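Local coordinates for protein CghA (Chaetomium globosum, PDB 6KBC) that belongs to the Diels-Alderase family of fungal proteins, built from two calycin-like beta domains, and holds the ligand WK1 in a pocket, at residues D312-K317 with H346-A351. Sequence-based numbering, arbitrary orientation.
Sequences DGLVAK and HQAWWA. With WK1 ((2S)-3-[(2S,4E)-4-[[(1R,2S,4aR,6S,8R,8aS)-2-[(E)-but-2-en-2-yl]-6,8-dimethyl-1,2,4a,5,6,7,8,8a-octahydronaphthalen-1-yl]-oxidanyl-methylidene]-3,5-bis(oxidanylidene)pyrrolidin-2-yl]-2-methyl-2-oxidanyl-propanoic acid), chain B.
A small van der Waals contact at the protein surface, a leucine methyl against a backbone corner, joins Leu314, in the loop between strands 302-308 and 324-330, to the place where the chain turns at Gln347 into strand 348-353. One branch does nearly all the touching: Leu314 CD1 lies 3.3 Å from Ala348 N, 3.5 Å from His346 O and 4.1 Å from Ala348 CB. The CA-CB bond of Leu314 already points toward the corner, and chi1 -60° with chi2 173° extends CD1 onto it. No hydrogen bond crosses between the segments, where 155 Å² is buried; the loop is tied instead to strand 338-346 by hydrogen bonds of Leu314 with His345.

Past the corner, the edge of Trp350 comes over the Trp349 face, its CZ3 3.6 Å above the ring centre, the planes steeply inclined at about 60°. One face of Trp350 receives WK1 C18, 3.4 Å above the ring plane and offset toward the rim, while Asn364 OD1 accepts a hydrogen bond from Trp350 NE1. Two classic beta bulges fall along the antiparallel pairing with strand 363-375: His346 and Gln347 sit opposite the single Val368, and Trp349 and Trp350 opposite Gly366, the latter bulge placing Trp350 in the WK1 pocket wall of this calycin-like fold.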
ATOM      1  N   ASP A 312     -12.555   4.607  21.310  1.00 26.57           N
ATOM      2  CA  ASP A 312     -11.192   5.109  21.372  1.00 27.79           C
ATOM      3  C   ASP A 312     -10.603   5.275  19.977  1.00 26.07           C
ATOM      4  O   ASP A 312     -11.020   4.628  19.006  1.00 24.18           O
ATOM      5  CB  ASP A 312     -10.288   4.164  22.187  1.00 27.29           C
ATOM      6  CG  ASP A 312     -10.777   3.966  23.617  1.00 30.01           C
ATOM      7  OD1 ASP A 312     -11.585   4.785  24.102  1.00 37.12           O
ATOM      8  OD2 ASP A 312     -10.336   2.992  24.253  1.00 40.35           O
ATOM      9  N   GLY A 313      -9.590   6.132  19.901  1.00 28.67           N
ATOM     10  CA  GLY A 313      -8.869   6.376  18.669  1.00 25.16           C
ATOM     11  C   GLY A 313      -8.705   7.854  18.416  1.00 23.76           C
ATOM     12  O   GLY A 313      -9.622   8.641  18.685  1.00 23.26           O
ATOM     13  N   LEU A 314      -7.538   8.237  17.906  1.00 21.62           N
ATOM     14  CA  LEU A 314      -7.330   9.603  17.445  1.00 24.57           C
ATOM     15  C   LEU A 314      -8.330   9.943  16.346  1.00 23.80           C
ATOM     16  O   LEU A 314      -8.609   9.124  15.465  1.00 21.11           O
ATOM     17  CB  LEU A 314      -5.914   9.762  16.906  1.00 21.52           C
ATOM     18  CG  LEU A 314      -4.756   9.488  17.865  1.00 22.96           C
ATOM     19  CD1 LEU A 314      -3.442   9.538  17.066  1.00 26.45           C
ATOM     20  CD2 LEU A 314      -4.737  10.458  19.060  1.00 27.47           C
ATOM     21  N   VAL A 315      -8.840  11.164  16.379  1.00 21.67           N
ATOM     22  CA  VAL A 315      -9.790  11.631  15.374  1.00 22.50           C
ATOM     23  C   VAL A 315      -9.013  12.192  14.187  1.00 22.04           C
ATOM     24  O   VAL A 315      -8.142  13.054  14.358  1.00 23.46           O
ATOM     25  CB  VAL A 315     -10.731  12.694  15.973  1.00 24.09           C
ATOM     26  CG1 VAL A 315     -11.826  13.040  14.985  1.00 23.04           C
ATOM     27  CG2 VAL A 315     -11.324  12.193  17.282  1.00 23.17           C
ATOM     28  N   ALA A 316      -9.305  11.694  12.983  1.00 19.47           N
ATOM     29  CA  ALA A 316      -8.708  12.270  11.786  1.00 18.67           C
ATOM     30  C   ALA A 316      -9.145  13.729  11.627  1.00 23.69           C
ATOM     31  O   ALA A 316     -10.138  14.163  12.205  1.00 20.85           O
ATOM     32  CB  ALA A 316      -9.086  11.458  10.545  1.00 20.53           C
ATOM     33  N   LYS A 317      -8.371  14.486  10.841  1.00 21.82           N
ATOM     34  CA  LYS A 317      -8.389  15.944  10.871  1.00 29.68           C
ATOM     35  C   LYS A 317      -9.132  16.556   9.701  1.00 27.79           C
ATOM     36  O   LYS A 317      -9.357  17.767   9.711  1.00 28.46           O
ATOM     37  CB  LYS A 317      -6.964  16.526  10.825  1.00 26.86           C
ATOM     38  CG  LYS A 317      -6.021  16.107  11.948  1.00 37.06           C
ATOM     39  CD  LYS A 317      -6.543  16.509  13.298  1.00 37.25           C
ATOM     40  CE  LYS A 317      -5.419  16.518  14.326  1.00 41.17           C
ATOM     41  NZ  LYS A 317      -5.958  16.844  15.675  1.00 35.06           N
ATOM     42  N   HIS A 346      -4.058   4.979  16.623  1.00 21.91           N
ATOM     43  CA  HIS A 346      -3.211   5.025  17.801  1.00 21.46           C
ATOM     44  C   HIS A 346      -2.168   6.124  17.723  1.00 22.82           C
ATOM     45  O   HIS A 346      -1.943   6.827  18.706  1.00 23.35           O
ATOM     46  CB  HIS A 346      -2.519   3.672  18.013  1.00 24.62           C
ATOM     47  CG  HIS A 346      -1.610   3.660  19.198  1.00 24.69           C
ATOM     48  ND1 HIS A 346      -2.079   3.551  20.490  1.00 27.07           N
ATOM     49  CD2 HIS A 346      -0.263   3.783  19.293  1.00 25.66           C
ATOM     50  CE1 HIS A 346      -1.058   3.599  21.329  1.00 30.41           C
ATOM     51  NE2 HIS A 346       0.055   3.734  20.627  1.00 29.87           N
ATOM     52  N   GLN A 347      -1.544   6.304  16.569  1.00 20.98           N
ATOM     53  CA  GLN A 347      -0.532   7.330  16.403  1.00 23.26           C
ATOM     54  C   GLN A 347      -0.750   7.998  15.067  1.00 20.92           C
ATOM     55  O   GLN A 347      -0.857   7.313  14.047  1.00 20.77           O
ATOM     56  CB  GLN A 347       0.902   6.759  16.464  1.00 22.81           C
ATOM     57  CG  GLN A 347       1.952   7.850  16.330  1.00 22.59           C
ATOM     58  CD  GLN A 347       3.385   7.323  16.321  1.00 28.71           C
ATOM     59  OE1 GLN A 347       3.635   6.129  16.533  1.00 23.41           O
ATOM     60  NE2 GLN A 347       4.331   8.220  16.058  1.00 26.51           N
ATOM     61  N   ALA A 348      -0.784   9.325  15.081  1.00 21.81           N
ATOM     62  CA  ALA A 348      -0.877  10.106  13.856  1.00 25.05           C
ATOM     63  C   ALA A 348       0.464  10.067  13.142  1.00 26.15           C
ATOM     64  O   ALA A 348       1.463  10.575  13.652  1.00 26.43           O
ATOM     65  CB  ALA A 348      -1.267  11.546  14.175  1.00 22.66           C
ATOM     66  N   TRP A 349       0.485   9.470  11.961  1.00 24.71           N
ATOM     67  CA  TRP A 349       1.729   9.227  11.250  1.00 23.70           C
ATOM     68  C   TRP A 349       2.018  10.340  10.249  1.00 28.68           C
ATOM     69  O   TRP A 349       3.068  10.989  10.305  1.00 27.25           O
ATOM     70  CB  TRP A 349       1.617   7.863  10.569  1.00 20.18           C
ATOM     71  CG  TRP A 349       2.861   7.350   9.907  1.00 22.83           C
ATOM     72  CD1 TRP A 349       4.040   8.012   9.707  1.00 22.20           C
ATOM     73  CD2 TRP A 349       3.019   6.058   9.326  1.00 22.13           C
ATOM     74  NE1 TRP A 349       4.937   7.192   9.048  1.00 24.29           N
ATOM     75  CE2 TRP A 349       4.331   5.989   8.800  1.00 24.06           C
ATOM     76  CE3 TRP A 349       2.181   4.946   9.201  1.00 22.48           C
ATOM     77  CZ2 TRP A 349       4.816   4.855   8.161  1.00 24.59           C
ATOM     78  CZ3 TRP A 349       2.670   3.814   8.558  1.00 22.07           C
ATOM     79  CH2 TRP A 349       3.969   3.784   8.044  1.00 24.13           C
ATOM     80  N   TRP A 350       1.096  10.561   9.316  1.00 24.23           N
ATOM     81  CA  TRP A 350       1.171  11.690   8.408  1.00 23.79           C
ATOM     82  C   TRP A 350      -0.229  12.255   8.246  1.00 25.36           C
ATOM     83  O   TRP A 350      -1.225  11.597   8.552  1.00 24.80           O
ATOM     84  CB  TRP A 350       1.792  11.300   7.051  1.00 23.04           C
ATOM     85  CG  TRP A 350       0.918  10.466   6.156  1.00 23.32           C
ATOM     86  CD1 TRP A 350      -0.105  10.902   5.348  1.00 25.65           C
ATOM     87  CD2 TRP A 350       1.020   9.058   5.947  1.00 24.76           C
ATOM     88  NE1 TRP A 350      -0.648   9.842   4.660  1.00 24.46           N
ATOM     89  CE2 TRP A 350       0.018   8.698   5.015  1.00 23.36           C
ATOM     90  CE3 TRP A 350       1.862   8.060   6.460  1.00 24.03           C
ATOM     91  CZ2 TRP A 350      -0.168   7.389   4.593  1.00 24.68           C
ATOM     92  CZ3 TRP A 350       1.673   6.752   6.035  1.00 23.80           C
ATOM     93  CH2 TRP A 350       0.663   6.430   5.110  1.00 24.21           C
ATOM     94  N   ALA A 351      -0.289  13.502   7.802  1.00 23.79           N
ATOM     95  CA  ALA A 351      -1.566  14.172   7.567  1.00 25.70           C
ATOM     96  C   ALA A 351      -1.286  15.329   6.635  1.00 30.05           C
ATOM     97  O   ALA A 351      -0.521  16.232   6.992  1.00 28.43           O
ATOM     98  CB  ALA A 351      -2.192  14.664   8.870  1.00 23.33           C
TER
HETATM   99  O   WK1 B 501       3.421  11.927   0.208  1.00 42.02           O
HETATM  100  C17 WK1 B 501       3.375  10.880   0.802  1.00 40.34           C
HETATM  101  O1  WK1 B 501       4.264  10.506   1.513  1.00 35.21           O
HETATM  102  C19 WK1 B 501       2.191  10.010   0.681  1.00 35.90           C
HETATM  103  O2  WK1 B 501       1.168  10.597  -0.050  1.00 39.32           O
HETATM  104  C18 WK1 B 501       1.626   9.769   2.046  1.00 35.48           C
HETATM  105  C20 WK1 B 501       2.716   8.799  -0.039  1.00 35.40           C
HETATM  106  C22 WK1 B 501       1.786   7.661   0.085  1.00 33.71           C
HETATM  107  N   WK1 B 501       2.223   6.365  -0.399  1.00 34.23           N
HETATM  108  C21 WK1 B 501       1.252   5.808  -1.115  1.00 36.07           C
HETATM  109  O5  WK1 B 501       1.372   4.616  -1.653  1.00 32.29           O
HETATM  110  C23 WK1 B 501       0.479   7.791  -0.519  1.00 41.42           C
HETATM  111  O4  WK1 B 501      -0.327   8.825  -0.390  1.00 36.88           O
HETATM  112  C24 WK1 B 501       0.061   6.657  -1.267  1.00 39.24           C
HETATM  113  C16 WK1 B 501      -1.210   6.469  -1.959  1.00 39.12           C
HETATM  114  O3  WK1 B 501      -2.066   7.413  -1.888  1.00 41.47           O
HETATM  115  C9  WK1 B 501      -1.535   5.181  -2.590  1.00 38.30           C
HETATM  116  C8  WK1 B 501      -2.079   4.399  -1.361  1.00 36.98           C
HETATM  117  C12 WK1 B 501      -1.396   4.565  -0.019  1.00 35.88           C
HETATM  118  C13 WK1 B 501      -0.478   3.734   0.419  1.00 34.46           C
HETATM  119  C90 WK1 B 501       0.181   3.929   1.741  1.00 36.67           C
HETATM  120  C14 WK1 B 501      -1.760   5.709   0.859  1.00 41.16           C
HETATM  121  C7  WK1 B 501      -3.525   4.698  -1.106  1.00 39.80           C
HETATM  122  C6  WK1 B 501      -4.379   4.568  -2.086  1.00 38.20           C
HETATM  123  C3  WK1 B 501      -3.813   4.411  -3.461  1.00 38.41           C
HETATM  124  C4  WK1 B 501      -2.575   5.250  -3.700  1.00 40.09           C
HETATM  125  C5  WK1 B 501      -1.958   4.766  -4.998  1.00 43.32           C
HETATM  126  C11 WK1 B 501      -0.837   5.670  -5.403  1.00 41.11           C
HETATM  127  C2  WK1 B 501      -4.791   4.505  -4.603  1.00 38.30           C
HETATM  128  C1  WK1 B 501      -4.132   3.791  -5.740  1.00 38.08           C
HETATM  129  C10 WK1 B 501      -5.001   3.560  -6.932  1.00 40.88           C
HETATM  130  C   WK1 B 501      -2.939   4.602  -6.143  1.00 40.47           C